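Local coordinates for histidine-containing Phosphotransfer Protein type 1, MtHPt1 (Medicago truncatula, PDB 3US6) that probably relays phosphoryl groups from cytokinin sensor kinases to response regulators in plant two-component signalling, at residues A[67-72]-A[107-112]; A[8-13]-A[131-136]. One frame throughout, in Å; residues are numbered along the deposited sequence. Where two conformers were deposited one is given.

Contact 1: residues A[67-72]-A[107-112]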
ATOM      1  N   GLN A  67      23.310  11.668  10.935  1.00 13.13           N
ATOM      2  CA  GLN A  67      24.676  11.598  10.372  1.00 13.44           C
ATOM      3  C   GLN A  67      25.104  10.156  10.281  1.00 14.29           C
ATOM      4  O   GLN A  67      25.720   9.705   9.284  1.00 16.76           O
ATOM      5  CB  GLN A  67      25.648  12.379  11.276  1.00 21.58           C
ATOM      6  CG  GLN A  67      27.010  12.757  10.730  1.00 34.79           C
ATOM      7  CD  GLN A  67      27.853  13.484  11.818  1.00 64.79           C
ATOM      8  OE1 GLN A  67      27.975  12.979  12.951  1.00 57.76           O
ATOM      9  NE2 GLN A  67      28.399  14.680  11.486  1.00 65.77           N
ATOM     10  N   SER A  68      24.816   9.384  11.334  1.00 14.61           N
ATOM     11  CA  SER A  68      25.108   7.961  11.374  0.53 18.18           C
ATOM     12  C   SER A  68      23.802   7.219  11.488  1.00 17.67           C
ATOM     13  O   SER A  68      23.037   7.445  12.411  1.00 22.47           O
ATOM     14  CB  SER A  68      25.996   7.626  12.566  0.53 18.66           C
ATOM     15  OG  SER A  68      26.232   6.228  12.641  0.53 24.36           O
ATOM     16  N   ILE A  69      23.520   6.363  10.546  1.00 16.54           N
ATOM     17  CA  ILE A  69      22.273   5.594  10.559  1.00 18.63           C
ATOM     18  C   ILE A  69      22.450   4.298  11.342  1.00 19.60           C
ATOM     19  O   ILE A  69      23.447   3.568  11.140  1.00 21.20           O
ATOM     20  CB  ILE A  69      21.818   5.229   9.164  1.00 16.79           C
ATOM     21  CG1 ILE A  69      21.544   6.487   8.378  1.00 19.31           C
ATOM     22  CG2 ILE A  69      20.559   4.384   9.277  1.00 16.24           C
ATOM     23  CD1 ILE A  69      21.055   6.240   6.920  1.00 16.37           C
ATOM     24  N   ASP A  70      21.501   3.971  12.221  1.00 17.33           N
ATOM     25  CA  ASP A  70      21.451   2.669  12.871  1.00 15.98           C
ATOM     26  C   ASP A  70      20.821   1.701  11.872  1.00 15.91           C
ATOM     27  O   ASP A  70      19.583   1.566  11.798  1.00 18.22           O
ATOM     28  CB  ASP A  70      20.561   2.731  14.098  1.00 21.37           C
ATOM     29  CG  ASP A  70      20.569   1.445  14.897  1.00 28.34           C
ATOM     30  OD1 ASP A  70      20.809   0.329  14.345  1.00 22.38           O
ATOM     31  OD2 ASP A  70      20.337   1.585  16.117  1.00 26.82           O
ATOM     32  N   PHE A  71      21.655   1.066  11.042  1.00 18.53           N
ATOM     33  CA  PHE A  71      21.161   0.250   9.931  1.00 19.22           C
ATOM     34  C   PHE A  71      20.375  -0.972  10.386  1.00 20.32           C
ATOM     35  O   PHE A  71      19.498  -1.444   9.681  1.00 19.21           O
ATOM     36  CB  PHE A  71      22.332  -0.203   9.006  1.00 18.52           C
ATOM     37  CG  PHE A  71      22.982   0.919   8.269  1.00 18.40           C
ATOM     38  CD1 PHE A  71      22.349   1.538   7.237  1.00 17.99           C
ATOM     39  CD2 PHE A  71      24.243   1.371   8.652  1.00 19.72           C
ATOM     40  CE1 PHE A  71      22.911   2.562   6.563  1.00 19.22           C
ATOM     41  CE2 PHE A  71      24.826   2.448   7.976  1.00 20.36           C
ATOM     42  CZ  PHE A  71      24.160   3.040   6.961  1.00 18.52           C
ATOM     43  N   LYS A  72      20.754  -1.528  11.526  1.00 18.22           N
ATOM     44  CA  LYS A  72      20.071  -2.673  12.091  1.00 18.78           C
ATOM     45  C   LYS A  72      18.613  -2.338  12.420  1.00 20.41           C
ATOM     46  O   LYS A  72      17.707  -3.049  12.011  1.00 22.13           O
ATOM     47  CB  LYS A  72      20.882  -3.173  13.331  1.00 22.72           C
ATOM     48  CG  LYS A  72      20.421  -4.505  13.975  1.00 39.51           C
ATOM     49  CD  LYS A  72      21.533  -5.087  14.904  1.00110.84           C
ATOM     50  CE  LYS A  72      21.201  -6.445  15.535  1.00111.63           C
ATOM     51  NZ  LYS A  72      21.078  -7.554  14.536  1.00110.82           N
ATOM     52  N   GLN A 107      24.990  -0.580   3.708  1.00 18.96           N
ATOM     53  CA  GLN A 107      25.289   0.508   4.637  1.00 15.75           C
ATOM     54  C   GLN A 107      25.622   1.830   3.923  1.00 16.62           C
ATOM     55  O   GLN A 107      26.523   2.562   4.296  1.00 17.43           O
ATOM     56  CB  GLN A 107      26.307   0.081   5.677  1.00 19.37           C
ATOM     57  CG  GLN A 107      25.773  -1.117   6.420  1.00 25.91           C
ATOM     58  CD  GLN A 107      26.688  -1.520   7.564  1.00 32.53           C
ATOM     59  OE1 GLN A 107      27.668  -0.872   7.826  1.00 31.29           O
ATOM     60  NE2 GLN A 107      26.341  -2.590   8.251  1.00 33.14           N
ATOM     61  N   ASN A 108      24.815   2.122   2.920  1.00 16.84           N
ATOM     62  CA  ASN A 108      24.982   3.244   2.034  1.00 17.19           C
ATOM     63  C   ASN A 108      24.000   4.318   2.483  1.00 13.15           C
ATOM     64  O   ASN A 108      22.838   4.216   2.207  1.00 15.94           O
ATOM     65  CB  ASN A 108      24.678   2.770   0.605  1.00 18.30           C
ATOM     66  CG  ASN A 108      24.856   3.835  -0.444  1.00 22.23           C
ATOM     67  OD1 ASN A 108      24.717   4.999  -0.202  1.00 18.62           O
ATOM     68  ND2 ASN A 108      25.121   3.395  -1.646  1.00 36.95           N
ATOM     69  N   ILE A 109      24.487   5.311   3.205  1.00 12.33           N
ATOM     70  CA  ILE A 109      23.573   6.328   3.766  1.00 13.08           C
ATOM     71  C   ILE A 109      22.750   7.007   2.710  1.00 12.49           C
ATOM     72  O   ILE A 109      21.524   7.097   2.804  1.00 12.67           O
ATOM     73  CB  ILE A 109      24.389   7.369   4.599  1.00 17.05           C
ATOM     74  CG1 ILE A 109      24.872   6.680   5.880  1.00 20.27           C
ATOM     75  CG2 ILE A 109      23.613   8.630   4.805  1.00 17.07           C
ATOM     76  CD1 ILE A 109      25.395   7.554   6.939  1.00 27.71           C
ATOM     77  N   ASP A 110      23.406   7.538   1.666  1.00 12.70           N
ATOM     78  CA  ASP A 110      22.666   8.266   0.682  1.00 12.34           C
ATOM     79  C   ASP A 110      21.663   7.386  -0.032  1.00 12.18           C
ATOM     80  O   ASP A 110      20.561   7.843  -0.309  1.00 12.27           O
ATOM     81  CB  ASP A 110      23.612   8.888  -0.361  1.00 12.03           C
ATOM     82  CG  ASP A 110      24.392  10.088   0.168  1.00 14.33           C
ATOM     83  OD1 ASP A 110      24.078  10.603   1.257  1.00 12.15           O
ATOM     84  OD2 ASP A 110      25.369  10.492  -0.509  1.00 15.71           O
ATOM     85  N   ALA A 111      22.029   6.160  -0.371  1.00 13.58           N
ATOM     86  CA  ALA A 111      21.067   5.319  -1.043  1.00 12.87           C
ATOM     87  C   ALA A 111      19.889   4.958  -0.120  1.00 14.83           C
ATOM     88  O   ALA A 111      18.753   4.855  -0.545  1.00 14.63           O
ATOM     89  CB  ALA A 111      21.725   4.008  -1.491  1.00 16.20           C
ATOM     90  N   CYS A 112      20.154   4.753   1.158  1.00 12.58           N
ATOM     91  CA  CYS A 112      19.045   4.593   2.101  1.00 15.98           C
ATOM     92  C   CYS A 112      18.114   5.789   2.130  1.00 15.04           C
ATOM     93  O   CYS A 112      16.892   5.607   2.161  1.00 12.93           O
ATOM     94  CB  CYS A 112      19.529   4.327   3.509  1.00 11.36           C
ATOM     95  SG  CYS A 112      20.173   2.638   3.715  1.00 16.52           S
TER

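Contact 2: residues A[8-13]-A[131-136]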
ATOM      1  N   ARG A   8     -18.307   0.461 -14.490  1.00 15.36           N
ATOM      2  CA  ARG A   8     -17.290   0.456 -15.561  1.00 16.03           C
ATOM      3  C   ARG A   8     -16.057   1.263 -15.147  1.00 15.43           C
ATOM      4  O   ARG A   8     -14.913   0.834 -15.384  1.00 15.68           O
ATOM      5  CB  ARG A   8     -17.872   0.991 -16.867  1.00 17.33           C
ATOM      6  CG  ARG A   8     -18.901   0.072 -17.543  1.00 35.50           C
ATOM      7  CD  ARG A   8     -19.344   0.612 -18.948  1.00 48.70           C
ATOM      8  NE  ARG A   8     -20.110   1.862 -18.883  1.00 53.02           N
ATOM      9  CZ  ARG A   8     -21.418   1.928 -18.654  1.00 59.14           C
ATOM     10  NH1 ARG A   8     -22.115   0.813 -18.457  1.00 65.05           N
ATOM     11  NH2 ARG A   8     -22.032   3.110 -18.611  1.00 64.33           N
ATOM     12  N   GLN A   9     -16.243   2.391 -14.474  1.00 14.69           N
ATOM     13  CA  GLN A   9     -15.134   3.172 -13.968  1.00 14.86           C
ATOM     14  C   GLN A   9     -14.283   2.420 -12.966  1.00 15.98           C
ATOM     15  O   GLN A   9     -13.099   2.549 -12.978  1.00 16.41           O
ATOM     16  CB  GLN A   9     -15.643   4.438 -13.304  1.00 19.18           C
ATOM     17  CG  GLN A   9     -16.318   5.380 -14.231  1.00 19.45           C
ATOM     18  CD  GLN A   9     -16.897   6.570 -13.494  1.00 32.79           C
ATOM     19  OE1 GLN A   9     -17.462   6.450 -12.440  1.00 29.40           O
ATOM     20  NE2 GLN A   9     -16.743   7.709 -14.066  1.00 47.92           N
ATOM     21  N   TRP A  10     -14.923   1.649 -12.115  1.00 12.37           N
ATOM     22  CA  TRP A  10     -14.225   0.810 -11.149  1.00 11.74           C
ATOM     23  C   TRP A  10     -13.380  -0.228 -11.826  1.00 12.28           C
ATOM     24  O   TRP A  10     -12.206  -0.385 -11.495  1.00 13.35           O
ATOM     25  CB  TRP A  10     -15.252   0.113 -10.192  1.00 13.81           C
ATOM     26  CG  TRP A  10     -14.654  -0.755  -9.078  1.00 13.35           C
ATOM     27  CD1 TRP A  10     -14.333  -0.363  -7.839  1.00 13.35           C
ATOM     28  CD2 TRP A  10     -14.251  -2.147  -9.185  1.00 12.40           C
ATOM     29  NE1 TRP A  10     -13.770  -1.419  -7.134  1.00 14.47           N
ATOM     30  CE2 TRP A  10     -13.672  -2.497  -7.963  1.00 14.62           C
ATOM     31  CE3 TRP A  10     -14.299  -3.096 -10.210  1.00 16.91           C
ATOM     32  CZ2 TRP A  10     -13.229  -3.783  -7.698  1.00 17.24           C
ATOM     33  CZ3 TRP A  10     -13.818  -4.340  -9.970  1.00 18.60           C
ATOM     34  CH2 TRP A  10     -13.298  -4.684  -8.735  1.00 17.18           C
ATOM     35  N   VAL A  11     -13.972  -0.929 -12.768  1.00 13.24           N
ATOM     36  CA  VAL A  11     -13.171  -1.902 -13.528  1.00 12.45           C
ATOM     37  C   VAL A  11     -11.926  -1.277 -14.133  1.00 12.73           C
ATOM     38  O   VAL A  11     -10.809  -1.806 -13.994  1.00 14.07           O
ATOM     39  CB  VAL A  11     -14.046  -2.587 -14.622  1.00 15.28           C
ATOM     40  CG1 VAL A  11     -13.222  -3.400 -15.605  1.00 16.66           C
ATOM     41  CG2 VAL A  11     -15.130  -3.441 -13.961  1.00 18.20           C
ATOM     42  N   ASP A  12     -12.128  -0.167 -14.829  1.00 13.28           N
ATOM     43  CA  ASP A  12     -11.029   0.508 -15.487  1.00 12.37           C
ATOM     44  C   ASP A  12      -9.985   1.003 -14.455  1.00 10.74           C
ATOM     45  O   ASP A  12      -8.760   0.918 -14.716  1.00 11.84           O
ATOM     46  CB  ASP A  12     -11.509   1.674 -16.367  1.00 13.53           C
ATOM     47  CG  ASP A  12     -12.334   1.206 -17.560  1.00 26.90           C
ATOM     48  OD1 ASP A  12     -12.256   0.007 -17.921  1.00 25.14           O
ATOM     49  OD2 ASP A  12     -13.066   2.072 -18.116  1.00 28.23           O
ATOM     50  N   TYR A  13     -10.420   1.602 -13.350  1.00 12.41           N
ATOM     51  CA  TYR A  13      -9.496   2.143 -12.356  1.00  9.85           C
ATOM     52  C   TYR A  13      -8.677   1.049 -11.698  1.00 10.71           C
ATOM     53  O   TYR A  13      -7.437   1.129 -11.608  1.00 11.75           O
ATOM     54  CB  TYR A  13     -10.263   2.995 -11.352  1.00 11.47           C
ATOM     55  CG  TYR A  13      -9.363   3.906 -10.519  1.00 10.80           C
ATOM     56  CD1 TYR A  13      -8.777   5.025 -11.100  1.00 12.06           C
ATOM     57  CD2 TYR A  13      -9.055   3.631  -9.208  1.00 12.14           C
ATOM     58  CE1 TYR A  13      -7.940   5.852 -10.374  1.00 12.50           C
ATOM     59  CE2 TYR A  13      -8.246   4.469  -8.469  1.00 10.90           C
ATOM     60  CZ  TYR A  13      -7.692   5.561  -9.074  1.00 11.86           C
ATOM     61  OH  TYR A  13      -6.887   6.353  -8.271  1.00 12.84           O
ATOM     62  N   GLU A 131      -7.897   5.062  -1.609  1.00  8.76           N
ATOM     63  CA  GLU A 131      -8.991   5.912  -1.097  1.00  9.75           C
ATOM     64  C   GLU A 131      -9.995   6.165  -2.218  1.00 10.80           C
ATOM     65  O   GLU A 131     -11.208   6.157  -1.995  1.00 10.51           O
ATOM     66  CB  GLU A 131      -8.462   7.172  -0.477  1.00  9.00           C
ATOM     67  CG  GLU A 131      -7.676   6.862   0.760  1.00 12.01           C
ATOM     68  CD  GLU A 131      -7.096   8.120   1.391  1.00 16.89           C
ATOM     69  OE1 GLU A 131      -6.816   9.136   0.706  1.00 17.13           O
ATOM     70  OE2 GLU A 131      -6.771   8.113   2.597  1.00 18.78           O
ATOM     71  N   THR A 132      -9.503   6.508  -3.383  1.00  8.48           N
ATOM     72  CA  THR A 132     -10.338   6.727  -4.566  1.00  7.97           C
ATOM     73  C   THR A 132     -11.156   5.442  -4.911  1.00 11.94           C
ATOM     74  O   THR A 132     -12.368   5.489  -5.160  1.00 11.22           O
ATOM     75  CB  THR A 132      -9.534   7.219  -5.755  1.00  9.81           C
ATOM     76  OG1 THR A 132      -9.060   8.526  -5.435  1.00  9.75           O
ATOM     77  CG2 THR A 132     -10.353   7.262  -7.068  1.00 10.60           C
ATOM     78  N   LEU A 133     -10.500   4.305  -4.981  1.00 10.26           N
ATOM     79  CA  LEU A 133     -11.158   3.040  -5.256  1.00  9.34           C
ATOM     80  C   LEU A 133     -12.255   2.748  -4.228  1.00 10.01           C
ATOM     81  O   LEU A 133     -13.374   2.395  -4.600  1.00 11.99           O
ATOM     82  CB  LEU A 133     -10.083   1.947  -5.265  1.00 12.01           C
ATOM     83  CG  LEU A 133     -10.628   0.581  -5.682  1.00 12.36           C
ATOM     84  CD1 LEU A 133     -10.865   0.517  -7.156  1.00 13.42           C
ATOM     85  CD2 LEU A 133      -9.662  -0.524  -5.205  1.00 15.65           C
ATOM     86  N   LEU A 134     -11.906   2.891  -2.942  1.00  9.96           N
ATOM     87  CA  LEU A 134     -12.855   2.611  -1.843  1.00 10.11           C
ATOM     88  C   LEU A 134     -14.041   3.592  -1.826  1.00 10.18           C
ATOM     89  O   LEU A 134     -15.181   3.186  -1.549  1.00 11.72           O
ATOM     90  CB  LEU A 134     -12.130   2.553  -0.517  1.00 11.15           C
ATOM     91  CG  LEU A 134     -11.276   1.294  -0.446  1.00 15.30           C
ATOM     92  CD1 LEU A 134     -10.384   1.372   0.762  1.00 19.48           C
ATOM     93  CD2 LEU A 134     -12.144  -0.008  -0.391  1.00 17.30           C
ATOM     94  N   ARG A 135     -13.782   4.853  -2.158  1.00  9.41           N
ATOM     95  CA  ARG A 135     -14.845   5.847  -2.281  1.00 10.82           C
ATOM     96  C   ARG A 135     -15.825   5.496  -3.404  1.00  8.27           C
ATOM     97  O   ARG A 135     -17.037   5.648  -3.252  1.00 10.96           O
ATOM     98  CB  ARG A 135     -14.254   7.238  -2.517  1.00 12.78           C
ATOM     99  CG  ARG A 135     -13.890   7.981  -1.242  1.00 14.55           C
ATOM    100  CD  ARG A 135     -13.722   9.471  -1.499  1.00 21.18           C
ATOM    101  NE  ARG A 135     -12.427   9.779  -2.100  1.00 11.94           N
ATOM    102  CZ  ARG A 135     -11.301   9.928  -1.411  1.00 15.05           C
ATOM    103  NH1 ARG A 135     -11.306   9.798  -0.091  1.00 13.24           N
ATOM    104  NH2 ARG A 135     -10.168  10.209  -2.041  1.00 13.38           N
ATOM    105  N   LEU A 136     -15.291   5.023  -4.527  1.00  9.17           N
ATOM    106  CA  LEU A 136     -16.106   4.629  -5.676  1.00 11.92           C
ATOM    107  C   LEU A 136     -16.965   3.403  -5.304  1.00 13.31           C
ATOM    108  O   LEU A 136     -18.157   3.339  -5.577  1.00 13.63           O
ATOM    109  CB  LEU A 136     -15.235   4.315  -6.879  1.00 11.90           C
ATOM    110  CG  LEU A 136     -15.992   3.911  -8.147  1.00 12.81           C
ATOM    111  CD1 LEU A 136     -16.999   4.952  -8.546  1.00 17.75           C
ATOM    112  CD2 LEU A 136     -14.981   3.708  -9.259  1.00 13.12           C
TER

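Contact 1: residues A[67-72]-A[107-112]
Asn108, whose backbone N lies 4.1 Å from Phe71 CE1, caps the start of helix 109-142: its OD1 accepts from Ala111 N at 2.9 Å, with a nearly straight N-H...O angle of 166°. The donor sits well above the carbonyl plane rather than on a lone pair. No hydrogen bond joins the two segments themselves, and the Phe71 ring does most of the bridging. Phe71 CG stands anti to its carbonyl carbon (chi1 -67°), which turns one face of the ring onto Gln107, whose CA is 3.7 Å from the ring centroid in a CH-pi contact. Gln107 then continues as an extended chain across the ring, its amide plane only 7° from the ring plane. Ile69 CB lies over the opposite face, toward the rim. In the plane of the ring, Cys112 SG meets the edge at Phe71 CE1, 4.0 Å away, a sulfur-aromatic contact, and Ile109 CG1 touches the same rim at Phe71 CZ. Beside the ring, the Ile69 and Ile109 side chains pass each other head to tail, Ile69 CD1 reaching Ile109 CG1 at 4.0 Å. Ile109 CD1 packs tightly on the backbone, 3.2 Å from Gln67 O. With positive phi, Gln107 is the C-prime residue of a Schellman motif that ends helix 91-106, and the Asn108 N-cap follows directly, a tight helix-to-helix turn against which Phe71 packs; this joins two interhelical connections at one end of the HPt four-helix bundle.

Contact 2: residues A[8-13]-A[131-136]
Trp10 and Tyr13 both hold CG anti to the backbone N (chi1 -177° and -164°), which carries their rings into the groove between helix 8-13 and helix 131-136, where Leu133, with its own CG anti to N, extends CD1 to meet both. That methyl lies 3.5 Å from Trp10 NE1 and 3.6 Å from Trp10 CD1, so it meets the pyrrole part of the indole obliquely, at the NE1-CD1 bond, and it also reaches the edge of the Tyr13 ring at CD2, 4.1 Å away. The indole N-H is not left to this apolar neighbour: NE1 is hydrogen-bonded to Glu137 OE2, one turn further along the second helix. Leu136 works closer to the backbone. Its CD2 lies near the indole plane, 3.7 Å from Trp10 CB and 3.5 Å from Trp10 N, wedged against the turn of helix that also carries Gln9. At the other end of the contact the Tyr13 side chain runs roughly perpendicular to that of Thr132, and Thr132 CG2 makes an off-centre CH-pi contact, 4.1 Å from the Tyr13 ring centroid. With an alanine in place of Tyr13 the aromatic partner of the Thr132 methyl is gone, and a gap would probably open beside Leu133 CD1. Ile14 and Met6 extend the apolar seam along helix 3-19, touching Leu133 and Leu136 respectively. The axes of segments 8-13 and 131-136 approach to 10.4 Å, their directions 157° apart, with no hydrogen bond between the segments. This is the side-chain packing of a near-antiparallel helix pair, in which the N-terminal helix is laid along the late part of the long C-terminal helix.

In the fold
Helix 109-142 is common to both contacts: contact 1 involves its first turn and contact 2 its later part. The two therefore stand on opposite sides of the chain's centre, with centres 39 Å apart and nearest atoms about 24 Å apart. Along the chain, segment 8-13 comes first and 131-136 last, with both halves of contact 1 between them. Contact 1 closes one end of the bundle, where helices 71-88 and 109-142 begin; the first of these bears His79, the predicted phosphorylation site. Contact 2 instead fastens helix 3-19 to the long helix. A single long helix thus ties the bundle to its N-terminal extension.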